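Local coordinates for ribonuclease J (Methanolobus psychrophilus R15, PDB 5HAB), which probably degrades RNA exonucleolytically from the 5' end as a metal-dependent hydrolase of the metallo-beta-lactamase and beta-CASP family, at residues L59-V62 and Q63-E66; E160-K163 and D164-I167; S240-I243 and A244-M247; G354-N358 and G359-F363. The protein carries 1 engineered substitution. All coordinates share one frame; numbering follows the deposited sequence.

Contact 1 (L59-V62 and Q63-E66). With SO4 (sulfate ion), chain G; nucleotides of chain D.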
loop_
_atom_site.group_PDB
_atom_site.type_symbol
_atom_site.label_atom_id
_atom_site.label_comp_id
_atom_site.label_asym_id
_atom_site.label_seq_id
_atom_site.Cartn_x
_atom_site.Cartn_y
_atom_site.Cartn_z
ATOM N N LEU B 59 13.511 3.503 20.217
ATOM C CA LEU B 59 14.299 2.279 20.081
ATOM C C LEU B 59 14.936 2.061 18.709
ATOM O O LEU B 59 16.065 1.575 18.632
ATOM C CB LEU B 59 13.431 1.066 20.421
ATOM C CG LEU B 59 13.239 0.767 21.909
ATOM C CD1 LEU B 59 14.551 0.948 22.667
ATOM C CD2 LEU B 59 12.134 1.634 22.502
ATOM N N ASP B 60 14.232 2.407 17.633
ATOM C CA ASP B 60 14.756 2.148 16.287
ATOM C C ASP B 60 16.049 2.913 16.006
ATOM O O ASP B 60 16.876 2.460 15.215
ATOM C CB ASP B 60 13.713 2.459 15.208
ATOM C CG ASP B 60 12.796 3.594 15.586
ATOM O OD1 ASP B 60 11.760 3.324 16.230
ATOM O OD2 ASP B 60 13.106 4.749 15.225
ATOM N N ARG B 61 16.231 4.066 16.647
ATOM C CA ARG B 61 17.476 4.817 16.480
ATOM C C ARG B 61 18.666 4.108 17.130
ATOM O O ARG B 61 19.818 4.397 16.811
ATOM C CB ARG B 61 17.343 6.228 17.061
ATOM C CG ARG B 61 16.740 7.261 16.126
ATOM C CD ARG B 61 17.603 7.374 14.878
ATOM N NE ARG B 61 17.270 8.536 14.063
ATOM C CZ ARG B 61 16.396 8.525 13.066
ATOM N NH1 ARG B 61 16.163 9.635 12.379
ATOM N NH2 ARG B 61 15.752 7.405 12.761
ATOM N N VAL B 62 18.378 3.167 18.022
ATOM C CA VAL B 62 19.413 2.348 18.636
ATOM C C VAL B 62 19.706 1.145 17.735
ATOM O O VAL B 62 20.854 0.719 17.598
ATOM C CB VAL B 62 18.992 1.903 20.054
ATOM C CG1 VAL B 62 19.921 0.824 20.586
ATOM C CG2 VAL B 62 18.952 3.099 20.998
ATOM N N GLN B 63 18.664 0.631 17.089
ATOM C CA GLN B 63 18.762 -0.585 16.283
ATOM C C GLN B 63 19.525 -0.391 14.974
ATOM O O GLN B 63 20.167 -1.321 14.489
ATOM C CB GLN B 63 17.361 -1.122 15.988
ATOM C CG GLN B 63 16.575 -1.474 17.237
ATOM C CD GLN B 63 15.193 -2.003 16.930
ATOM O OE1 GLN B 63 14.191 -1.327 17.164
ATOM N NE2 GLN B 63 15.130 -3.222 16.406
ATOM N N ILE B 64 19.468 0.808 14.401
ATOM C CA ILE B 64 20.125 1.046 13.116
ATOM C C ILE B 64 21.641 1.036 13.281
ATOM O O ILE B 64 22.377 0.923 12.304
ATOM C CB ILE B 64 19.666 2.365 12.471
ATOM C CG1 ILE B 64 20.058 3.563 13.341
ATOM C CG2 ILE B 64 18.167 2.339 12.217
ATOM C CD1 ILE B 64 19.922 4.894 12.630
ATOM N N HIS B 65 22.105 1.131 14.520
ATOM C CA HIS B 65 23.530 1.033 14.800
ATOM C C HIS B 65 23.876 -0.365 15.296
ATOM O O HIS B 65 23.322 -0.847 16.286
ATOM C CB HIS B 65 23.957 2.088 15.826
ATOM C CG HIS B 65 23.905 3.491 15.305
ATOM N ND1 HIS B 65 22.895 4.371 15.629
ATOM C CD2 HIS B 65 24.741 4.165 14.478
ATOM C CE1 HIS B 65 23.108 5.526 15.023
ATOM N NE2 HIS B 65 24.222 5.428 14.319
ATOM N N GLU B 66 24.788 -1.019 14.587
ATOM C CA GLU B 66 25.195 -2.363 14.958
ATOM C C GLU B 66 26.257 -2.217 16.035
ATOM O O GLU B 66 27.457 -2.235 15.758
ATOM C CB GLU B 66 25.722 -3.141 13.750
ATOM C CG GLU B 66 25.652 -4.654 13.910
ATOM C CD GLU B 66 24.226 -5.178 13.966
ATOM O OE1 GLU B 66 23.574 -5.047 15.027
ATOM O OE2 GLU B 66 23.752 -5.725 12.947
HETATM S S SO4 G . 13.168 9.009 10.562
HETATM O O1 SO4 G . 14.400 8.271 10.820
HETATM O O2 SO4 G . 12.834 9.815 11.735
HETATM O O3 SO4 G . 12.092 8.055 10.275
HETATM O O4 SO4 G . 13.374 9.894 9.418
ATOM P P A D 2 4.313 2.423 22.542
ATOM O OP1 A D 2 3.091 3.195 22.888
ATOM O OP2 A D 2 5.649 2.930 22.946
ATOM O "O5'" A D 2 4.123 0.950 23.124
ATOM C "C5'" A D 2 5.116 0.360 23.952
ATOM C "C4'" A D 2 5.610 -0.952 23.396
ATOM O "O4'" A D 2 5.641 -0.895 21.946
ATOM C "C3'" A D 2 7.028 -1.340 23.793
ATOM O "O3'" A D 2 7.090 -1.960 25.067
ATOM C "C2'" A D 2 7.473 -2.245 22.649
ATOM O "O2'" A D 2 6.992 -3.568 22.832
ATOM C "C1'" A D 2 6.748 -1.619 21.456
ATOM N N9 A D 2 7.602 -0.701 20.678
ATOM C C8 A D 2 7.399 0.642 20.469
ATOM N N7 A D 2 8.306 1.208 19.712
ATOM C C5 A D 2 9.161 0.165 19.387
ATOM C C6 A D 2 10.329 0.116 18.605
ATOM N N6 A D 2 10.852 1.181 17.989
ATOM N N1 A D 2 10.945 -1.082 18.480
ATOM C C2 A D 2 10.416 -2.147 19.102
ATOM N N3 A D 2 9.325 -2.225 19.861
ATOM C C4 A D 2 8.733 -1.021 19.962
#
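One short helix, 60-63, lies beside the bound RNA, and the backbone N-H groups of Gln-63 and Ile-64 reach back one turn: Gln-63 N donates to Leu-59 O at 3.2 Å and Ile-64 N to Asp-60 O at 3.2 Å. Leu-59 O also accepts from Val-62 N, so two donors grip it. The Arg-61 carbonyl is met by a side chain: His-65 ND1 donates a hydrogen bond of 3.3 Å to Arg-61 O, which lies at the edge of the imidazole near its plane. This bond helps fix the rotation of the ring, and it runs nearly along the C=O axis (C=O...N 165°).

The helix also meets RNA. Leu-59 CB is 3.5 Å from N6 of A2 of chain D, and Asp-60 OD1 comes to 2.9 Å from the same N6, while Asp-60 OD2 is in a salt bridge to Arg-58. Gln-63 leans on helix 381-396 at Met-382 and Asn-386, joining the turn to that helix close to the nucleotide.

Arg-61 bends at chi2 (-59°) and runs alongside Ile-64, CD to CD1 at 4.1 Å. Its guanidinium then takes sulfate O1 in its plane, with NH1 at 2.7 Å and NH2 at 2.5 Å from that oxygen. Arg-58 binds the same sulfate, and Thr-392 and Met-396 of the second subunit pack on Ile-64 and Arg-61 respectively.

Contact 2 (E160-K163 and D164-I167)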
loop_
_atom_site.group_PDB
_atom_site.type_symbol
_atom_site.label_atom_id
_atom_site.label_comp_id
_atom_site.label_asym_id
_atom_site.label_seq_id
_atom_site.Cartn_x
_atom_site.Cartn_y
_atom_site.Cartn_z
ATOM N N GLU B 160 0.877 19.640 45.946
ATOM C CA GLU B 160 1.368 21.011 45.816
ATOM C C GLU B 160 2.870 21.036 45.556
ATOM O O GLU B 160 3.638 20.356 46.233
ATOM C CB GLU B 160 1.048 21.838 47.061
ATOM C CG GLU B 160 -0.431 22.051 47.319
ATOM C CD GLU B 160 -0.681 23.037 48.445
ATOM O OE1 GLU B 160 0.158 23.945 48.632
ATOM O OE2 GLU B 160 -1.713 22.909 49.138
ATOM N N ILE B 161 3.285 21.827 44.573
ATOM C CA ILE B 161 4.697 21.935 44.221
ATOM C C ILE B 161 5.175 23.344 44.565
ATOM O O ILE B 161 6.330 23.556 44.935
ATOM C CB ILE B 161 4.938 21.590 42.723
ATOM C CG1 ILE B 161 4.934 20.077 42.507
ATOM C CG2 ILE B 161 6.269 22.135 42.233
ATOM C CD1 ILE B 161 3.566 19.456 42.500
ATOM N N THR B 162 4.257 24.296 44.477
ATOM C CA THR B 162 4.587 25.705 44.586
ATOM C C THR B 162 3.324 26.420 45.070
ATOM O O THR B 162 2.233 25.860 44.991
ATOM C CB THR B 162 5.091 26.250 43.207
ATOM O OG1 THR B 162 6.416 25.765 42.957
ATOM C CG2 THR B 162 5.107 27.769 43.132
ATOM N N LYS B 163 3.473 27.627 45.612
ATOM C CA LYS B 163 2.337 28.458 45.998
ATOM C C LYS B 163 1.380 28.655 44.817
ATOM O O LYS B 163 0.195 28.934 45.001
ATOM C CB LYS B 163 2.823 29.821 46.504
ATOM C CG LYS B 163 3.831 29.756 47.646
ATOM C CD LYS B 163 4.253 31.156 48.087
ATOM C CE LYS B 163 4.915 31.149 49.461
ATOM N NZ LYS B 163 6.290 30.574 49.424
ATOM N N ASP B 164 1.911 28.497 43.606
ATOM C CA ASP B 164 1.191 28.811 42.379
ATOM C C ASP B 164 0.952 27.591 41.485
ATOM O O ASP B 164 0.248 27.681 40.482
ATOM C CB ASP B 164 1.957 29.872 41.586
ATOM C CG ASP B 164 1.797 31.262 42.167
ATOM O OD1 ASP B 164 0.842 31.479 42.943
ATOM O OD2 ASP B 164 2.625 32.139 41.842
ATOM N N ILE B 165 1.542 26.456 41.840
ATOM C CA ILE B 165 1.514 25.285 40.975
ATOM C C ILE B 165 1.072 24.047 41.741
ATOM O O ILE B 165 1.696 23.683 42.740
ATOM C CB ILE B 165 2.896 25.038 40.336
ATOM C CG1 ILE B 165 3.305 26.214 39.450
ATOM C CG2 ILE B 165 2.909 23.727 39.565
ATOM C CD1 ILE B 165 4.682 26.064 38.870
ATOM N N THR B 166 0.005 23.397 41.281
ATOM C CA THR B 166 -0.336 22.077 41.833
ATOM C C THR B 166 -0.466 21.051 40.712
ATOM O O THR B 166 -0.832 21.393 39.595
ATOM C CB THR B 166 -1.644 22.086 42.654
ATOM O OG1 THR B 166 -2.758 22.323 41.785
ATOM C CG2 THR B 166 -1.605 23.151 43.739
ATOM N N ILE B 167 -0.179 19.791 41.017
ATOM C CA ILE B 167 -0.270 18.733 40.025
ATOM C C ILE B 167 -1.351 17.722 40.394
ATOM O O ILE B 167 -1.305 17.108 41.459
ATOM C CB ILE B 167 1.091 18.036 39.864
ATOM C CG1 ILE B 167 2.092 18.975 39.188
ATOM C CG2 ILE B 167 0.948 16.738 39.090
ATOM C CD1 ILE B 167 3.493 18.406 39.108
#
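Ile-165 O takes two backbone N-H groups at once, Ile-161 N at 3.1 Å and Thr-162 N at 3.2 Å. The second donor lies in the carbonyl plane on a lone pair, the first is tilted 18° out of it. Two residues facing one is a classic beta bulge, here beside the turn that joins strands 158-160 and 166-172. The turn itself is closed by a weak bond from Ile-165 N to Thr-162 O, and the backbone angles of Lys-163 and Asp-164 are those of a type I turn.

Side chains pack around this backbone. Thr-162 CB rests 3.8 Å from Ile-165 CB, and its hydroxyl turns back in a weak bond to Ile-161 O. Ile-161 CD1 lies across the end of Ile-167, 3.6 Å from its CD1. Glu-160 and Thr-166, an antiparallel non-hydrogen-bonded pair, run side by side with Glu-160 CG 3.9 Å from Thr-166 CG2.

Beyond them, the hairpin is held at the border of its sheet by strand 179-186, where Thr-166 bonds to His-185. Ile-161 and Ile-167 turn to the other sheet, meeting Arg-98 and Val-101 on strand 96-102, and Ile-165 and Ile-167 meet Asp-49 and Ile-51 on strand 49-53.

Contact 3 (S240-I243 and A244-M247). With SO4 (sulfate ion), chain L.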
loop_
_atom_site.group_PDB
_atom_site.type_symbol
_atom_site.label_atom_id
_atom_site.label_comp_id
_atom_site.label_asym_id
_atom_site.label_seq_id
_atom_site.Cartn_x
_atom_site.Cartn_y
_atom_site.Cartn_z
ATOM N N SER B 240 -12.308 -1.357 22.583
ATOM C CA SER B 240 -11.973 -1.640 23.969
ATOM C C SER B 240 -10.962 -2.771 24.102
ATOM O O SER B 240 -10.799 -3.593 23.202
ATOM C CB SER B 240 -13.232 -1.984 24.763
ATOM O OG SER B 240 -12.893 -2.556 26.016
ATOM N N GLU B 241 -10.258 -2.779 25.228
ATOM C CA GLU B 241 -9.383 -3.887 25.592
ATOM C C GLU B 241 -10.184 -5.187 25.687
ATOM O O GLU B 241 -9.655 -6.283 25.487
ATOM C CB GLU B 241 -8.690 -3.586 26.925
ATOM C CG GLU B 241 -7.942 -4.746 27.542
ATOM C CD GLU B 241 -6.788 -5.214 26.689
ATOM O OE1 GLU B 241 -6.336 -6.363 26.874
ATOM O OE2 GLU B 241 -6.313 -4.432 25.840
ATOM N N LEU B 242 -11.470 -5.047 25.984
ATOM C CA LEU B 242 -12.372 -6.184 26.069
ATOM C C LEU B 242 -12.426 -6.939 24.745
ATOM O O LEU B 242 -12.566 -8.157 24.726
ATOM C CB LEU B 242 -13.768 -5.726 26.486
ATOM C CG LEU B 242 -14.813 -6.828 26.645
ATOM C CD1 LEU B 242 -14.324 -7.887 27.622
ATOM C CD2 LEU B 242 -16.114 -6.230 27.130
ATOM N N ILE B 243 -12.310 -6.207 23.641
ATOM C CA ILE B 243 -12.288 -6.810 22.314
ATOM C C ILE B 243 -11.088 -7.743 22.166
ATOM O O ILE B 243 -11.216 -8.857 21.648
ATOM C CB ILE B 243 -12.281 -5.722 21.222
ATOM C CG1 ILE B 243 -13.540 -4.856 21.331
ATOM C CG2 ILE B 243 -12.129 -6.335 19.836
ATOM C CD1 ILE B 243 -14.843 -5.648 21.320
ATOM N N ALA B 244 -9.923 -7.287 22.623
ATOM C CA ALA B 244 -8.703 -8.094 22.565
ATOM C C ALA B 244 -8.820 -9.289 23.500
ATOM O O ALA B 244 -8.348 -10.387 23.196
ATOM C CB ALA B 244 -7.480 -7.252 22.925
ATOM N N HIS B 245 -9.452 -9.061 24.644
ATOM C CA HIS B 245 -9.742 -10.130 25.588
ATOM C C HIS B 245 -10.556 -11.236 24.903
ATOM O O HIS B 245 -10.176 -12.408 24.926
ATOM C CB HIS B 245 -10.487 -9.565 26.802
ATOM C CG HIS B 245 -10.854 -10.595 27.823
ATOM N ND1 HIS B 245 -9.977 -11.029 28.793
ATOM C CD2 HIS B 245 -12.012 -11.265 28.034
ATOM C CE1 HIS B 245 -10.575 -11.928 29.554
ATOM N NE2 HIS B 245 -11.811 -12.088 29.115
ATOM N N MET B 246 -11.653 -10.840 24.264
ATOM C CA MET B 246 -12.548 -11.764 23.573
ATOM C C MET B 246 -11.831 -12.514 22.449
ATOM O O MET B 246 -11.919 -13.741 22.358
ATOM C CB MET B 246 -13.752 -11.005 23.000
ATOM C CG MET B 246 -14.667 -10.321 24.018
ATOM S SD MET B 246 -15.912 -11.386 24.765
ATOM C CE MET B 246 -14.996 -12.150 26.100
ATOM N N MET B 247 -11.111 -11.778 21.605
ATOM C CA MET B 247 -10.397 -12.400 20.488
ATOM C C MET B 247 -9.340 -13.396 20.962
ATOM O O MET B 247 -9.178 -14.471 20.377
ATOM C CB MET B 247 -9.742 -11.334 19.604
ATOM C CG MET B 247 -10.735 -10.447 18.875
ATOM S SD MET B 247 -10.011 -9.447 17.558
ATOM C CE MET B 247 -8.706 -8.574 18.416
HETATM S S SO4 L . -14.172 -14.827 30.212
HETATM O O1 SO4 L . -14.708 -15.908 29.386
HETATM O O2 SO4 L . -15.273 -14.083 30.817
HETATM O O3 SO4 L . -13.319 -15.383 31.261
HETATM O O4 SO4 L . -13.387 -13.923 29.376
#
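Ile-243 and Met-247 stand one turn apart at the start of helix 241-253, with Met-247 N bonded to Ile-243 O at 2.9 Å. Met-247 bends at chi3 (-55°), swinging CE back to 4.3 Å from Ile-243 CG2. The matching bonds, His-245 N to Glu-241 O and Met-246 N to Leu-242 O, are also 2.9 Å long. Ser-240 is the N-cap: its OG accepts from Leu-242 N at 2.9 Å and is further hydrogen-bonded to Asp-200 and Thr-202, so the first turn is firmly anchored.

While Ile-243 is buried, the flank of Leu-242, His-245 and Met-246 is more open, all three being partly exposed; there Leu-242 CD1 is 4.1 Å from His-245 CD2 and 4.4 Å from Met-246 CG. A sulfate, probably from the crystallisation liquor, lies at the edge of the His-245 ring by NE2. The separation refined there is too short to be trusted in detail, but ND1 is held independently by Ser-276.

The buried Ile-243 side meets Met-246 of the third subunit, and Met-246 meets that subunit's Ile-243. Within the chain, Arg-273, Ser-276 and Phe-280 of helix 271-283 meet the other flank, Glu-241 forming a salt bridge with Arg-273 and the Phe-280 ring meeting that of His-245.

Contact 4 (G354-N358 and G359-F363)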
loop_
_atom_site.group_PDB
_atom_site.type_symbol
_atom_site.label_atom_id
_atom_site.label_comp_id
_atom_site.label_asym_id
_atom_site.label_seq_id
_atom_site.Cartn_x
_atom_site.Cartn_y
_atom_site.Cartn_z
ATOM N N GLY B 354 12.728 -15.821 20.186
ATOM C CA GLY B 354 13.787 -15.750 19.195
ATOM C C GLY B 354 14.823 -16.842 19.384
ATOM O O GLY B 354 15.456 -17.287 18.427
ATOM N N ARG B 355 15.000 -17.272 20.628
ATOM C CA ARG B 355 15.974 -18.308 20.937
ATOM C C ARG B 355 15.379 -19.676 20.621
ATOM O O ARG B 355 16.077 -20.572 20.144
ATOM C CB ARG B 355 16.417 -18.210 22.403
ATOM C CG ARG B 355 17.627 -17.295 22.600
ATOM C CD ARG B 355 17.817 -16.865 24.053
ATOM N NE ARG B 355 17.537 -17.942 24.997
ATOM C CZ ARG B 355 18.365 -18.950 25.247
ATOM N NH1 ARG B 355 19.538 -19.020 24.628
ATOM N NH2 ARG B 355 18.019 -19.889 26.118
ATOM N N ILE B 356 14.083 -19.827 20.878
ATOM C CA ILE B 356 13.365 -21.039 20.498
ATOM C C ILE B 356 13.419 -21.218 18.983
ATOM O O ILE B 356 13.620 -22.327 18.482
ATOM C CB ILE B 356 11.908 -21.001 20.978
ATOM C CG1 ILE B 356 11.837 -21.076 22.502
ATOM C CG2 ILE B 356 11.099 -22.129 20.346
ATOM C CD1 ILE B 356 10.420 -21.181 23.021
ATOM N N ALA B 357 13.255 -20.115 18.259
ATOM C CA ALA B 357 13.228 -20.154 16.802
ATOM C C ALA B 357 14.581 -20.538 16.214
ATOM O O ALA B 357 14.652 -21.113 15.126
ATOM C CB ALA B 357 12.778 -18.814 16.250
ATOM N N ASN B 358 15.654 -20.226 16.932
ATOM C CA ASN B 358 16.992 -20.552 16.453
ATOM C C ASN B 358 17.428 -21.936 16.920
ATOM O O ASN B 358 18.520 -22.392 16.585
ATOM C CB ASN B 358 18.006 -19.507 16.924
ATOM C CG ASN B 358 17.990 -18.257 16.075
ATOM O OD1 ASN B 358 17.950 -17.144 16.596
ATOM N ND2 ASN B 358 18.018 -18.431 14.759
ATOM N N GLY B 359 16.567 -22.610 17.679
ATOM C CA GLY B 359 16.868 -23.951 18.149
ATOM C C GLY B 359 17.890 -23.977 19.271
ATOM O O GLY B 359 18.479 -25.016 19.569
ATOM N N GLU B 360 18.101 -22.822 19.892
ATOM C CA GLU B 360 19.053 -22.685 20.989
ATOM C C GLU B 360 18.381 -23.032 22.315
ATOM O O GLU B 360 18.660 -22.420 23.346
ATOM C CB GLU B 360 19.605 -21.261 21.034
ATOM C CG GLU B 360 20.103 -20.753 19.693
ATOM C CD GLU B 360 20.385 -19.267 19.709
ATOM O OE1 GLU B 360 19.790 -18.563 20.552
ATOM O OE2 GLU B 360 21.188 -18.801 18.875
ATOM N N THR B 361 17.487 -24.012 22.274
ATOM C CA THR B 361 16.569 -24.252 23.372
ATOM C C THR B 361 16.073 -25.698 23.335
ATOM O O THR B 361 15.867 -26.252 22.254
ATOM C CB THR B 361 15.385 -23.256 23.288
ATOM O OG1 THR B 361 15.833 -21.951 23.672
ATOM C CG2 THR B 361 14.243 -23.659 24.181
ATOM N N PRO B 362 15.907 -26.324 24.515
ATOM C CA PRO B 362 15.315 -27.666 24.628
ATOM C C PRO B 362 13.951 -27.773 23.948
ATOM O O PRO B 362 13.541 -28.854 23.520
ATOM C CB PRO B 362 15.178 -27.857 26.138
ATOM C CG PRO B 362 16.268 -27.029 26.710
ATOM C CD PRO B 362 16.385 -25.827 25.818
ATOM N N PHE B 363 13.261 -26.642 23.851
ATOM C CA PHE B 363 11.968 -26.580 23.192
ATOM C C PHE B 363 12.134 -26.616 21.679
ATOM O O PHE B 363 12.816 -25.776 21.092
ATOM C CB PHE B 363 11.211 -25.316 23.616
ATOM C CG PHE B 363 9.742 -25.345 23.298
ATOM C CD1 PHE B 363 9.289 -25.122 22.007
ATOM C CD2 PHE B 363 8.811 -25.580 24.296
ATOM C CE1 PHE B 363 7.941 -25.147 21.715
ATOM C CE2 PHE B 363 7.460 -25.603 24.009
ATOM C CZ PHE B 363 7.026 -25.384 22.716
#
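Arg-355 and Glu-360 meet where helix 352-357 ends in a Schellman motif. Glu-360 N donates to Arg-355 O at 3.0 Å, nearly in line with the carbonyl, and Gly-359 N to Ile-356 O at 3.1 Å from well above the carbonyl plane. Gly-359 has the positive phi (75°) that lets the chain turn out of the helix.

From CB outward, Arg-355 runs first along the glutamate: CB sits 3.9 Å from Glu-360 OE1, and CG comes closer still, 3.2 Å from the same oxygen, so the carboxylate lies against the aliphatic stem. The chain then bends at chi3 (39°), which folds the guanidinium over the turn. There NH1 is 3.7 Å from Glu-360 O, and NH2 passes Thr-361 OG1 at 3.9 Å, the hydroxyl oxygen lying over one face of the group. The salt bridge of this tip is with Asp-324.

On another side of the helix, Ile-356 carries the apolar part: CG1 lies near Thr-361 CG2, and CG2 touches Phe-363 CD1 at 3.9 Å, with Ile-263 of strand 262-266 behind both residues.

Glu-360 OE1 is 4.1 Å from Arg-355 NH1 and well out of the guanidinium plane, so no N-H points at it. The two charges probably attract without a directed bond, while the salt bridge to Asp-324 probably helps set where the guanidinium points.

Overall arrangement
From the N terminus, contact 1 comes first, a helical turn that leads into the loop before helix 75-81. Contact 2 closes the hairpin between strands 158-160 and 166-172, contact 3 begins helix 241-253, and contact 4 ends helix 352-357 ahead of strand 370-374. They follow in series, and none nests or crosses. Contacts 2 and 4 lie on opposite sides of the chain's centre, about 53 Å between centres. Helix 381-396 links contacts 1 and 4, touching residues of both, and His-65 of the second subunit packs on Asn-358. Contact 3 lies instead at the interface with the third subunit, and contact 2 joins two sheets within its own chain.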